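Local coordinates for acyl-CoA synthetase (AMP-forming)/AMP-acid ligase II-like protein (Dyadobacter fermentans, PDB 4GS5) that probably activates carboxylic acids, perhaps medium-chain fatty acids, as acyl-adenylates with ATP for transfer to coenzyme A, at residues A25-F30 with M94-G99; A66-K71 with P206-G211; Q133-L138 with A165-D170; H274-G279 with E306-R311. All coordinates share one frame; numbering follows the deposited sequence.

Interactions 1 and 2 share a neighbourhood: helix 90-102 lies against helix 59-72, where V97 and R98 touch A66, so the two contacts adjoin although their centres are 21 Å apart. Interaction 1 is the buried one, made by hydrocarbon groups throughout. Interaction 2 mixes a selenium–methyl contact with carbonyls joined through a bound diol, and half of its touching residues are exposed. Interaction 3 is again helix on helix, but its aliphatic part gives way to a glutamine amide. Interaction 4, centred 46 Å or more from the others, lies in what is probably the small C-terminal domain; there leucine and isoleucine packing runs out under an exposed arginine.

Interaction 1 (A25-F30 with M94-G99)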
loop_
_atom_site.group_PDB
_atom_site.type_symbol
_atom_site.label_atom_id
_atom_site.label_comp_id
_atom_site.label_asym_id
_atom_site.label_seq_id
_atom_site.Cartn_x
_atom_site.Cartn_y
_atom_site.Cartn_z
ATOM N N ALA A 25 21.037 -19.834 -6.442
ATOM C CA ALA A 25 21.437 -20.669 -5.322
ATOM C C ALA A 25 20.825 -20.150 -4.022
ATOM O O ALA A 25 20.618 -20.918 -3.078
ATOM C CB ALA A 25 22.963 -20.742 -5.220
ATOM N N GLN A 26 20.534 -18.850 -3.978
ATOM C CA GLN A 26 19.791 -18.282 -2.861
ATOM C C GLN A 26 18.456 -19.009 -2.744
ATOM O O GLN A 26 18.034 -19.395 -1.656
ATOM C CB GLN A 26 19.510 -16.797 -3.082
ATOM C CG GLN A 26 20.722 -15.902 -3.194
ATOM C CD GLN A 26 20.315 -14.445 -3.293
ATOM O OE1 GLN A 26 20.002 -13.950 -4.377
ATOM N NE2 GLN A 26 20.283 -13.761 -2.153
ATOM N N ALA A 27 17.793 -19.181 -3.879
ATOM C CA ALA A 27 16.492 -19.836 -3.911
ATOM C C ALA A 27 16.624 -21.295 -3.457
ATOM O O ALA A 27 15.902 -21.774 -2.573
ATOM C CB ALA A 27 15.915 -19.759 -5.315
ATOM N N TYR A 28 17.572 -21.993 -4.059
ATOM C CA TYR A 28 17.783 -23.395 -3.744
ATOM C C TYR A 28 18.050 -23.578 -2.245
ATOM O O TYR A 28 17.452 -24.448 -1.604
ATOM C CB TYR A 28 18.918 -23.955 -4.590
ATOM C CG TYR A 28 19.251 -25.396 -4.287
ATOM C CD1 TYR A 28 18.568 -26.444 -4.910
ATOM C CD2 TYR A 28 20.243 -25.711 -3.371
ATOM C CE1 TYR A 28 18.881 -27.766 -4.627
ATOM C CE2 TYR A 28 20.564 -27.026 -3.084
ATOM C CZ TYR A 28 19.884 -28.046 -3.714
ATOM O OH TYR A 28 20.216 -29.345 -3.412
ATOM N N ASP A 29 18.918 -22.739 -1.687
ATOM C CA ASP A 29 19.245 -22.793 -0.260
ATOM C C ASP A 29 18.031 -22.593 0.641
ATOM O O ASP A 29 17.816 -23.337 1.608
ATOM C CB ASP A 29 20.332 -21.770 0.094
ATOM C CG ASP A 29 21.691 -22.145 -0.473
ATOM O OD1 ASP A 29 21.819 -23.278 -0.984
ATOM O OD2 ASP A 29 22.627 -21.314 -0.400
ATOM N N PHE A 30 17.235 -21.578 0.328
ATOM C CA PHE A 30 16.021 -21.370 1.079
ATOM C C PHE A 30 15.123 -22.594 0.983
ATOM O O PHE A 30 14.627 -23.088 1.996
ATOM C CB PHE A 30 15.252 -20.135 0.596
ATOM C CG PHE A 30 13.918 -19.992 1.248
ATOM C CD1 PHE A 30 13.800 -19.369 2.477
ATOM C CD2 PHE A 30 12.782 -20.507 0.650
ATOM C CE1 PHE A 30 12.566 -19.244 3.090
ATOM C CE2 PHE A 30 11.557 -20.403 1.257
ATOM C CZ PHE A 30 11.444 -19.766 2.478
HETATM N N MSE A 94 8.585 -15.397 -0.818
HETATM C CA MSE A 94 7.200 -15.851 -0.651
HETATM C C MSE A 94 6.686 -16.636 -1.867
HETATM O O MSE A 94 5.844 -17.526 -1.735
HETATM C CB MSE A 94 6.246 -14.708 -0.274
HETATM C CG MSE A 94 6.239 -14.389 1.224
HETATM SE SE MSE A 94 5.499 -15.817 2.371
HETATM C CE MSE A 94 4.277 -16.645 1.119
HETATM N N MSE A 95 7.195 -16.328 -3.054
HETATM C CA MSE A 95 6.780 -17.089 -4.231
HETATM C C MSE A 95 7.249 -18.541 -4.117
HETATM O O MSE A 95 6.553 -19.470 -4.573
HETATM C CB MSE A 95 7.320 -16.446 -5.512
HETATM C CG MSE A 95 6.643 -15.134 -5.873
HETATM SE SE MSE A 95 4.760 -15.403 -6.271
HETATM C CE MSE A 95 4.935 -16.489 -7.871
ATOM N N LEU A 96 8.420 -18.740 -3.499
ATOM C CA LEU A 96 8.967 -20.091 -3.305
ATOM C C LEU A 96 8.153 -20.885 -2.294
ATOM O O LEU A 96 7.867 -22.064 -2.500
ATOM C CB LEU A 96 10.422 -20.026 -2.835
ATOM C CG LEU A 96 11.375 -19.213 -3.716
ATOM C CD1 LEU A 96 12.784 -19.294 -3.153
ATOM C CD2 LEU A 96 11.329 -19.725 -5.146
ATOM N N VAL A 97 7.798 -20.230 -1.191
ATOM C CA VAL A 97 6.973 -20.835 -0.153
ATOM C C VAL A 97 5.628 -21.274 -0.705
ATOM O O VAL A 97 5.208 -22.419 -0.493
ATOM C CB VAL A 97 6.744 -19.863 1.030
ATOM C CG1 VAL A 97 5.696 -20.427 1.992
ATOM C CG2 VAL A 97 8.065 -19.599 1.756
ATOM N N ARG A 98 4.949 -20.369 -1.415
ATOM C CA ARG A 98 3.684 -20.716 -2.073
ATOM C C ARG A 98 3.896 -21.906 -3.001
ATOM O O ARG A 98 3.143 -22.877 -2.971
ATOM C CB ARG A 98 3.135 -19.527 -2.868
ATOM C CG ARG A 98 2.652 -18.374 -2.002
ATOM C CD ARG A 98 2.554 -17.080 -2.813
ATOM N NE ARG A 98 2.251 -15.931 -1.964
ATOM C CZ ARG A 98 2.552 -14.674 -2.269
ATOM N NH1 ARG A 98 3.169 -14.390 -3.408
ATOM N NH2 ARG A 98 2.238 -13.699 -1.437
ATOM N N GLY A 99 4.938 -21.827 -3.818
ATOM C CA GLY A 99 5.289 -22.914 -4.715
ATOM C C GLY A 99 5.436 -24.265 -4.037
ATOM O O GLY A 99 4.975 -25.281 -4.561
#
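A chi1 of 173° turns the F30 ring away from its own amide and out from helix 25-30 toward V97; L96, extended at chi2 (-178°), puts CD1 against A27. The pair is a helix-helix contact in the alpha/beta N-terminal domain of an ANL-type adenylate-forming enzyme, where helix 22-36 packs against helix 90-102. The short axes pass 10.6 Å apart at a crossing angle of -46°. That spacing is bridged by side chains reaching from both helices, and the closest CA atoms, those of A27 and L96, are 7.6 Å apart.

L96 is the central element. Its CD1 methyl lies 3.8 Å from A27 CA and equally close to A27 CB, so the small alanine lets the leucine approach the backbone of the opposing helix. The same methyl reaches F30 CD2, 4.0 Å away, approaching the ring at a slant. One branch of one leucine thus touches both residues of helix 25-30 that take part.

All four residues are buried and the meeting groups are hydrocarbon, so dispersion and exclusion of water account for the contact. W6 of strand 5-8 also packs on A27, and the ring of F41 meets that of F30. On another side of helix 22-36, D29 forms a salt bridge with R18. V97 completes the contact through CG2, the branch beside its backbone N: this methyl sits near the plane of the F30 ring, at its edge, 3.5 Å from CZ and 3.6 Å from CE2.

Interaction 2 (A66-K71 with P206-G211). With EDO (1,2-ethanediol), chain X.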
loop_
_atom_site.group_PDB
_atom_site.type_symbol
_atom_site.label_atom_id
_atom_site.label_comp_id
_atom_site.label_asym_id
_atom_site.label_seq_id
_atom_site.Cartn_x
_atom_site.Cartn_y
_atom_site.Cartn_z
ATOM N N ALA A 66 1.047 -18.358 2.569
ATOM C CA ALA A 66 0.915 -19.158 1.355
ATOM C C ALA A 66 -0.474 -19.764 1.202
ATOM O O ALA A 66 -1.061 -19.683 0.128
ATOM C CB ALA A 66 1.963 -20.286 1.343
ATOM N N ALA A 67 -0.981 -20.415 2.248
ATOM C CA ALA A 67 -2.331 -20.986 2.179
ATOM C C ALA A 67 -3.431 -19.971 1.810
ATOM O O ALA A 67 -4.357 -20.308 1.068
ATOM C CB ALA A 67 -2.694 -21.740 3.471
HETATM N N MSE A 68 -3.323 -18.738 2.304
HETATM C CA MSE A 68 -4.328 -17.707 2.025
HETATM C C MSE A 68 -4.340 -17.361 0.555
HETATM O O MSE A 68 -5.396 -17.215 -0.062
HETATM C CB MSE A 68 -4.023 -16.425 2.795
HETATM C CG MSE A 68 -4.213 -16.525 4.290
HETATM SE SE MSE A 68 -4.039 -14.752 5.056
HETATM C CE MSE A 68 -2.381 -14.207 4.204
ATOM N N THR A 69 -3.142 -17.217 0.008
ATOM C CA THR A 69 -2.961 -16.819 -1.374
ATOM C C THR A 69 -3.559 -17.876 -2.279
ATOM O O THR A 69 -4.295 -17.554 -3.215
ATOM C CB THR A 69 -1.456 -16.625 -1.701
ATOM O OG1 THR A 69 -0.906 -15.656 -0.802
ATOM C CG2 THR A 69 -1.261 -16.141 -3.139
ATOM N N GLY A 70 -3.245 -19.135 -1.980
ATOM C CA GLY A 70 -3.718 -20.266 -2.758
ATOM C C GLY A 70 -5.234 -20.352 -2.804
ATOM O O GLY A 70 -5.818 -20.626 -3.852
ATOM N N LYS A 71 -5.868 -20.133 -1.659
ATOM C CA LYS A 71 -7.325 -20.161 -1.569
ATOM C C LYS A 71 -7.952 -18.961 -2.281
ATOM O O LYS A 71 -8.825 -19.126 -3.129
ATOM C CB LYS A 71 -7.765 -20.172 -0.105
ATOM C CG LYS A 71 -9.265 -20.425 0.097
ATOM C CD LYS A 71 -9.599 -21.911 -0.035
ATOM C CE LYS A 71 -11.008 -22.244 0.472
ATOM N NZ LYS A 71 -12.110 -21.830 -0.457
ATOM N N PRO A 206 -8.926 -14.789 3.721
ATOM C CA PRO A 206 -9.539 -15.628 4.757
ATOM C C PRO A 206 -8.550 -15.873 5.901
ATOM O O PRO A 206 -7.352 -16.014 5.656
ATOM C CB PRO A 206 -9.830 -16.937 4.017
ATOM C CG PRO A 206 -8.761 -16.997 2.936
ATOM C CD PRO A 206 -8.513 -15.563 2.531
ATOM N N GLY A 207 -9.044 -15.907 7.129
ATOM C CA GLY A 207 -8.196 -16.167 8.278
ATOM C C GLY A 207 -7.674 -14.905 8.929
ATOM O O GLY A 207 -7.068 -14.957 9.996
ATOM N N ILE A 208 -7.912 -13.769 8.287
ATOM C CA ILE A 208 -7.558 -12.483 8.861
ATOM C C ILE A 208 -8.701 -11.962 9.732
ATOM O O ILE A 208 -9.842 -11.886 9.284
ATOM C CB ILE A 208 -7.268 -11.443 7.757
ATOM C CG1 ILE A 208 -6.108 -11.898 6.871
ATOM C CG2 ILE A 208 -6.963 -10.087 8.359
ATOM C CD1 ILE A 208 -4.778 -12.106 7.634
ATOM N N GLN A 209 -8.400 -11.612 10.979
ATOM C CA GLN A 209 -9.367 -10.913 11.826
ATOM C C GLN A 209 -9.034 -9.426 11.734
ATOM O O GLN A 209 -7.853 -9.055 11.677
ATOM C CB GLN A 209 -9.286 -11.398 13.279
ATOM C CG GLN A 209 -9.639 -12.871 13.466
ATOM C CD GLN A 209 -8.437 -13.715 13.878
ATOM O OE1 GLN A 209 -8.071 -14.676 13.194
ATOM N NE2 GLN A 209 -7.817 -13.358 15.004
ATOM N N TYR A 210 -10.062 -8.582 11.715
ATOM C CA TYR A 210 -9.881 -7.154 11.416
ATOM C C TYR A 210 -10.845 -6.284 12.212
ATOM O O TYR A 210 -11.871 -6.759 12.702
ATOM C CB TYR A 210 -10.049 -6.886 9.913
ATOM C CG TYR A 210 -11.299 -7.520 9.333
ATOM C CD1 TYR A 210 -12.527 -6.870 9.412
ATOM C CD2 TYR A 210 -11.257 -8.772 8.724
ATOM C CE1 TYR A 210 -13.681 -7.446 8.898
ATOM C CE2 TYR A 210 -12.413 -9.359 8.202
ATOM C CZ TYR A 210 -13.613 -8.683 8.291
ATOM O OH TYR A 210 -14.758 -9.249 7.785
ATOM N N GLY A 211 -10.498 -5.011 12.350
ATOM C CA GLY A 211 -11.321 -4.064 13.092
ATOM C C GLY A 211 -10.610 -2.724 13.077
ATOM O O GLY A 211 -9.561 -2.605 12.452
HETATM C C1 EDO X . -7.228 -20.313 4.264
HETATM O O1 EDO X . -6.773 -21.070 3.141
HETATM C C2 EDO X . -6.088 -19.421 4.731
HETATM O O2 EDO X . -6.489 -18.645 5.870
#
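M68, a selenomethionine, makes the direct contact with P206: its CG lies 3.5 Å from P206 O. That carbonyl also accepts a hydrogen bond from O2 of a 1,2-ethanediol (2.8 Å), which probably came from the crystallisation liquor; the diol's O1 makes a weak one to A67 O (3.3 Å), so the molecule bridges two backbone carbonyls that cannot bond to each other. An extended chi2 (-172°) carries the selenium of M68 past P206 O to I208, where M68 SE touches I208 CD1 at 3.8 Å, the two side chains crossing at about a right angle. This joins helix 59-72, which follows the glycine-rich nucleotide-binding hairpin of the AMP-binding family, to the approach of strand 209-212, which pairs with strand 217-221. G207 makes the turn between P206 and I208 with a positive phi (93°). V224 packs on both M68 and I208.

T69 points away from 206-211, and its OG1 is hydrogen-bonded to H187 NE2. K71 points toward 206-211, its CB 3.5 Å from the diol O1, and brings CG to 4.5 Å from P206 CG, while the rest of its chain leads off from the proline.

Interaction 3 (Q133-L138 with A165-D170); sequences QLQSIL and AMQISD
Aliphatic packing joins L134 to I168. L134 CG stands anti to the backbone N (chi1 178°), which carries CD2 across to the isoleucine; there CD2 is 3.8 Å from both I168 CG1 and I168 CD1. The leucine methyl therefore rests against the terminal C–C bond of the isoleucine rather than a single atom. Both residues are buried, and L134 is backed further by V147 and by M129 of strand 126-129.

The second kind of contact sets an amide against hydrocarbon. Q167 points toward helix 133-138 and, with chi2 extended (178°), delivers its amide to L138 from the opposite direction. NE2 comes to 3.7 Å of L138 CB and 4.1 Å of L138 CD1, and CD of the glutamine is 4.2 Å from the same methyl. These are van der Waals contacts, the leucine having no polar side-chain atom to offer. Both residues are only partly exposed, and L138 also packs on L164, one turn before I168.

Hydrogen bonds of Q133 and of I168 O run to residues outside the two segments. The amide of Q133 bonds to V130 N and to the carbonyls of T112 and C84, and I168 O accepts a bond from N194 ND2.

The spacing is wide: the segment axes approach to 11.1 Å, crossing at 66°, and the closest CA pair, L138 and Q167, is 8.4 Å apart. The two helices follow strands 126-129 and 153-155, which are parallel neighbours, so this is the packing of helices from successive strand-helix units against the parallel strands of an alpha/beta fold, as in the N-terminal domain of ANL enzymes.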
loop_
_atom_site.group_PDB
_atom_site.type_symbol
_atom_site.label_atom_id
_atom_site.label_comp_id
_atom_site.label_asym_id
_atom_site.label_seq_id
_atom_site.Cartn_x
_atom_site.Cartn_y
_atom_site.Cartn_z
ATOM N N GLN A 133 6.927 -3.305 -13.280
ATOM C CA GLN A 133 7.206 -4.460 -14.132
ATOM C C GLN A 133 6.087 -4.709 -15.133
ATOM O O GLN A 133 6.343 -5.073 -16.285
ATOM C CB GLN A 133 7.488 -5.717 -13.312
ATOM C CG GLN A 133 8.893 -5.723 -12.698
ATOM C CD GLN A 133 9.088 -6.889 -11.754
ATOM O OE1 GLN A 133 8.242 -7.154 -10.901
ATOM N NE2 GLN A 133 10.197 -7.599 -11.906
ATOM N N LEU A 134 4.840 -4.516 -14.705
ATOM C CA LEU A 134 3.734 -4.728 -15.628
ATOM C C LEU A 134 3.705 -3.612 -16.663
ATOM O O LEU A 134 3.416 -3.831 -17.835
ATOM C CB LEU A 134 2.398 -4.784 -14.886
ATOM C CG LEU A 134 1.155 -4.966 -15.753
ATOM C CD1 LEU A 134 1.284 -6.244 -16.575
ATOM C CD2 LEU A 134 -0.091 -5.001 -14.862
ATOM N N GLN A 135 4.001 -2.397 -16.235
ATOM C CA GLN A 135 4.001 -1.270 -17.159
ATOM C C GLN A 135 5.084 -1.460 -18.217
ATOM O O GLN A 135 4.904 -1.078 -19.370
ATOM C CB GLN A 135 4.207 0.049 -16.411
ATOM C CG GLN A 135 3.724 1.292 -17.180
ATOM C CD GLN A 135 4.784 1.888 -18.085
ATOM O OE1 GLN A 135 5.959 1.534 -18.006
ATOM N NE2 GLN A 135 4.373 2.820 -18.945
ATOM N N SER A 136 6.216 -2.045 -17.810
ATOM C CA SER A 136 7.349 -2.265 -18.719
ATOM C C SER A 136 6.975 -3.273 -19.791
ATOM O O SER A 136 7.273 -3.084 -20.963
ATOM C CB SER A 136 8.578 -2.794 -17.969
ATOM O OG SER A 136 9.270 -1.758 -17.299
ATOM N N ILE A 137 6.349 -4.362 -19.368
ATOM C CA ILE A 137 5.858 -5.365 -20.298
ATOM C C ILE A 137 4.905 -4.738 -21.315
ATOM O O ILE A 137 4.988 -5.018 -22.503
ATOM C CB ILE A 137 5.122 -6.489 -19.562
ATOM C CG1 ILE A 137 6.118 -7.360 -18.794
ATOM C CG2 ILE A 137 4.293 -7.313 -20.547
ATOM C CD1 ILE A 137 5.455 -8.342 -17.843
ATOM N N LEU A 138 4.009 -3.884 -20.834
ATOM C CA LEU A 138 3.018 -3.230 -21.691
ATOM C C LEU A 138 3.599 -2.187 -22.650
ATOM O O LEU A 138 3.014 -1.914 -23.700
ATOM C CB LEU A 138 1.931 -2.582 -20.830
ATOM C CG LEU A 138 1.048 -3.581 -20.089
ATOM C CD1 LEU A 138 0.289 -2.895 -18.955
ATOM C CD2 LEU A 138 0.094 -4.249 -21.082
ATOM N N ALA A 165 -3.446 2.126 -14.281
ATOM C CA ALA A 165 -4.780 1.644 -13.934
ATOM C C ALA A 165 -5.692 1.579 -15.179
ATOM O O ALA A 165 -6.422 0.602 -15.383
ATOM C CB ALA A 165 -5.401 2.518 -12.853
HETATM N N MSE A 166 -5.631 2.601 -16.020
HETATM C CA MSE A 166 -6.410 2.607 -17.265
HETATM C C MSE A 166 -6.029 1.471 -18.221
HETATM O O MSE A 166 -6.903 0.876 -18.859
HETATM C CB MSE A 166 -6.296 3.957 -17.984
HETATM C CG MSE A 166 -7.001 5.106 -17.275
HETATM SE SE MSE A 166 -8.938 4.997 -17.389
HETATM C CE MSE A 166 -9.407 5.662 -15.618
ATOM N N GLN A 167 -4.735 1.183 -18.330
ATOM C CA GLN A 167 -4.239 0.050 -19.123
ATOM C C GLN A 167 -4.690 -1.314 -18.591
ATOM O O GLN A 167 -5.045 -2.213 -19.362
ATOM C CB GLN A 167 -2.707 0.055 -19.173
ATOM C CG GLN A 167 -2.112 0.997 -20.214
ATOM C CD GLN A 167 -0.589 0.995 -20.192
ATOM O OE1 GLN A 167 0.030 1.426 -19.219
ATOM N NE2 GLN A 167 0.017 0.508 -21.264
ATOM N N ILE A 168 -4.647 -1.469 -17.273
ATOM C CA ILE A 168 -5.057 -2.710 -16.637
ATOM C C ILE A 168 -6.547 -2.959 -16.845
ATOM O O ILE A 168 -6.953 -4.098 -17.071
ATOM C CB ILE A 168 -4.708 -2.719 -15.149
ATOM C CG1 ILE A 168 -3.192 -2.868 -14.978
ATOM C CG2 ILE A 168 -5.438 -3.856 -14.437
ATOM C CD1 ILE A 168 -2.690 -2.545 -13.591
ATOM N N SER A 169 -7.349 -1.891 -16.801
ATOM C CA SER A 169 -8.792 -1.991 -17.010
ATOM C C SER A 169 -9.138 -2.613 -18.346
ATOM O O SER A 169 -10.206 -3.195 -18.506
ATOM C CB SER A 169 -9.461 -0.613 -16.952
ATOM O OG SER A 169 -9.471 -0.119 -15.628
ATOM N N ASP A 170 -8.250 -2.467 -19.319
ATOM C CA ASP A 170 -8.524 -2.997 -20.644
ATOM C C ASP A 170 -7.940 -4.379 -20.944
ATOM O O ASP A 170 -8.092 -4.882 -22.063
ATOM C CB ASP A 170 -8.117 -1.998 -21.722
ATOM C CG ASP A 170 -9.312 -1.460 -22.461
ATOM O OD1 ASP A 170 -9.694 -2.055 -23.496
ATOM O OD2 ASP A 170 -9.896 -0.462 -21.982
#

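Interaction 4 (H274-G279 with E306-R311)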
loop_
_atom_site.group_PDB
_atom_site.type_symbol
_atom_site.label_atom_id
_atom_site.label_comp_id
_atom_site.label_asym_id
_atom_site.label_seq_id
_atom_site.Cartn_x
_atom_site.Cartn_y
_atom_site.Cartn_z
ATOM N N HIS A 274 -2.213 33.353 -2.028
ATOM C CA HIS A 274 -1.304 33.764 -3.101
ATOM C C HIS A 274 -1.967 34.825 -3.972
ATOM O O HIS A 274 -1.363 35.854 -4.291
ATOM C CB HIS A 274 -0.890 32.559 -3.956
ATOM C CG HIS A 274 -0.303 32.929 -5.284
ATOM N ND1 HIS A 274 -1.069 33.089 -6.420
ATOM C CD2 HIS A 274 0.976 33.167 -5.658
ATOM C CE1 HIS A 274 -0.287 33.411 -7.435
ATOM N NE2 HIS A 274 0.958 33.465 -7.001
ATOM N N HIS A 275 -3.219 34.567 -4.341
ATOM C CA HIS A 275 -3.980 35.467 -5.200
ATOM C C HIS A 275 -4.186 36.845 -4.575
ATOM O O HIS A 275 -4.313 37.841 -5.289
ATOM C CB HIS A 275 -5.334 34.848 -5.558
ATOM C CG HIS A 275 -6.197 35.732 -6.407
ATOM N ND1 HIS A 275 -7.321 36.364 -5.922
ATOM C CD2 HIS A 275 -6.094 36.092 -7.709
ATOM C CE1 HIS A 275 -7.875 37.074 -6.888
ATOM N NE2 HIS A 275 -7.150 36.926 -7.982
ATOM N N LEU A 276 -4.227 36.894 -3.245
ATOM C CA LEU A 276 -4.389 38.158 -2.526
ATOM C C LEU A 276 -3.067 38.697 -1.981
ATOM O O LEU A 276 -3.043 39.721 -1.293
ATOM C CB LEU A 276 -5.406 38.017 -1.387
ATOM C CG LEU A 276 -6.878 38.272 -1.723
ATOM C CD1 LEU A 276 -7.339 37.401 -2.882
ATOM C CD2 LEU A 276 -7.753 38.043 -0.498
ATOM N N ASN A 277 -1.972 38.007 -2.288
ATOM C CA ASN A 277 -0.652 38.411 -1.811
ATOM C C ASN A 277 -0.577 38.544 -0.283
ATOM O O ASN A 277 -0.062 39.528 0.249
ATOM C CB ASN A 277 -0.204 39.707 -2.497
ATOM C CG ASN A 277 1.192 40.138 -2.078
ATOM O OD1 ASN A 277 1.361 41.148 -1.392
ATOM N ND2 ASN A 277 2.197 39.365 -2.480
ATOM N N ILE A 278 -1.104 37.543 0.416
ATOM C CA ILE A 278 -1.006 37.485 1.864
ATOM C C ILE A 278 0.167 36.594 2.236
ATOM O O ILE A 278 0.174 35.402 1.920
ATOM C CB ILE A 278 -2.288 36.913 2.474
ATOM C CG1 ILE A 278 -3.495 37.740 2.027
ATOM C CG2 ILE A 278 -2.194 36.887 3.988
ATOM C CD1 ILE A 278 -4.812 37.271 2.609
ATOM N N GLY A 279 1.164 37.175 2.892
ATOM C CA GLY A 279 2.376 36.456 3.233
ATOM C C GLY A 279 2.291 35.756 4.576
ATOM O O GLY A 279 3.158 34.952 4.912
ATOM N N GLU A 306 -8.738 44.602 9.003
ATOM C CA GLU A 306 -10.113 44.141 8.833
ATOM C C GLU A 306 -10.499 44.029 7.354
ATOM O O GLU A 306 -11.176 43.080 6.948
ATOM C CB GLU A 306 -11.086 45.070 9.574
ATOM C CG GLU A 306 -12.529 44.570 9.624
ATOM C CD GLU A 306 -13.491 45.556 10.294
ATOM O OE1 GLU A 306 -13.025 46.538 10.920
ATOM O OE2 GLU A 306 -14.723 45.348 10.191
ATOM N N ALA A 307 -10.057 45.000 6.559
ATOM C CA ALA A 307 -10.379 45.054 5.135
ATOM C C ALA A 307 -9.893 43.816 4.394
ATOM O O ALA A 307 -10.641 43.205 3.625
ATOM C CB ALA A 307 -9.787 46.309 4.508
ATOM N N LEU A 308 -8.632 43.455 4.630
ATOM C CA LEU A 308 -8.026 42.302 3.973
ATOM C C LEU A 308 -8.638 41.007 4.493
ATOM O O LEU A 308 -8.828 40.060 3.737
ATOM C CB LEU A 308 -6.508 42.303 4.163
ATOM C CG LEU A 308 -5.708 41.324 3.301
ATOM C CD1 LEU A 308 -6.147 41.398 1.852
ATOM C CD2 LEU A 308 -4.222 41.603 3.415
ATOM N N THR A 309 -8.967 40.976 5.780
ATOM C CA THR A 309 -9.626 39.814 6.358
ATOM C C THR A 309 -10.981 39.561 5.687
ATOM O O THR A 309 -11.345 38.414 5.421
ATOM C CB THR A 309 -9.803 39.966 7.879
ATOM O OG1 THR A 309 -8.519 40.162 8.484
ATOM C CG2 THR A 309 -10.441 38.719 8.466
ATOM N N GLU A 310 -11.708 40.639 5.410
ATOM C CA GLU A 310 -12.983 40.568 4.697
ATOM C C GLU A 310 -12.829 40.066 3.260
ATOM O O GLU A 310 -13.602 39.211 2.812
ATOM C CB GLU A 310 -13.684 41.928 4.704
ATOM C CG GLU A 310 -14.568 42.155 5.918
ATOM C CD GLU A 310 -15.132 43.574 5.990
ATOM O OE1 GLU A 310 -15.009 44.336 5.000
ATOM O OE2 GLU A 310 -15.695 43.929 7.047
ATOM N N ARG A 311 -11.845 40.597 2.534
ATOM C CA ARG A 311 -11.535 40.090 1.200
ATOM C C ARG A 311 -11.228 38.598 1.278
ATOM O O ARG A 311 -11.709 37.804 0.470
ATOM C CB ARG A 311 -10.336 40.816 0.582
ATOM C CG ARG A 311 -10.659 42.147 -0.080
ATOM C CD ARG A 311 -9.596 42.523 -1.111
ATOM N NE ARG A 311 -9.698 41.698 -2.315
ATOM C CZ ARG A 311 -8.958 41.861 -3.409
ATOM N NH1 ARG A 311 -8.044 42.823 -3.459
ATOM N NH2 ARG A 311 -9.130 41.060 -4.456
#
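L276 and I278 form the closely packed side of this contact, against L308 and the root of R311. L276 CD2 lies 3.9 Å from both R311 CB and R311 C, so the methyl rests against the backbone of R311 as well as its CB. The same CD2 is farther from L308 CD1, at 4.4 Å. I278 and L308 meet tip to tip, I278 CG1 being 4.2 Å from L308 CD2; I278 is buried, with M304 and L312 also against it.

Toward solvent the contact thins. The R311 chain bends at chi3 (73°), which lays one face of the guanidinium over L276 CG. H275 ND1 is 5.2 Å from R311 NH2, too far for a contact, and H275 instead packs on E315, one turn after R311 on helix 306-319.

L276 and I278 flank the residue that leaves the helical conformation, and both point toward 306-311. That residue, N277, with positive phi (56°) and two bonds back into the last turn, one of them N277 N to H274 O (3.0 Å), forms a Schellman motif. Two helices joined by strands 282-289 and 295-301 are consistent with the small C-terminal domain of ANL enzymes.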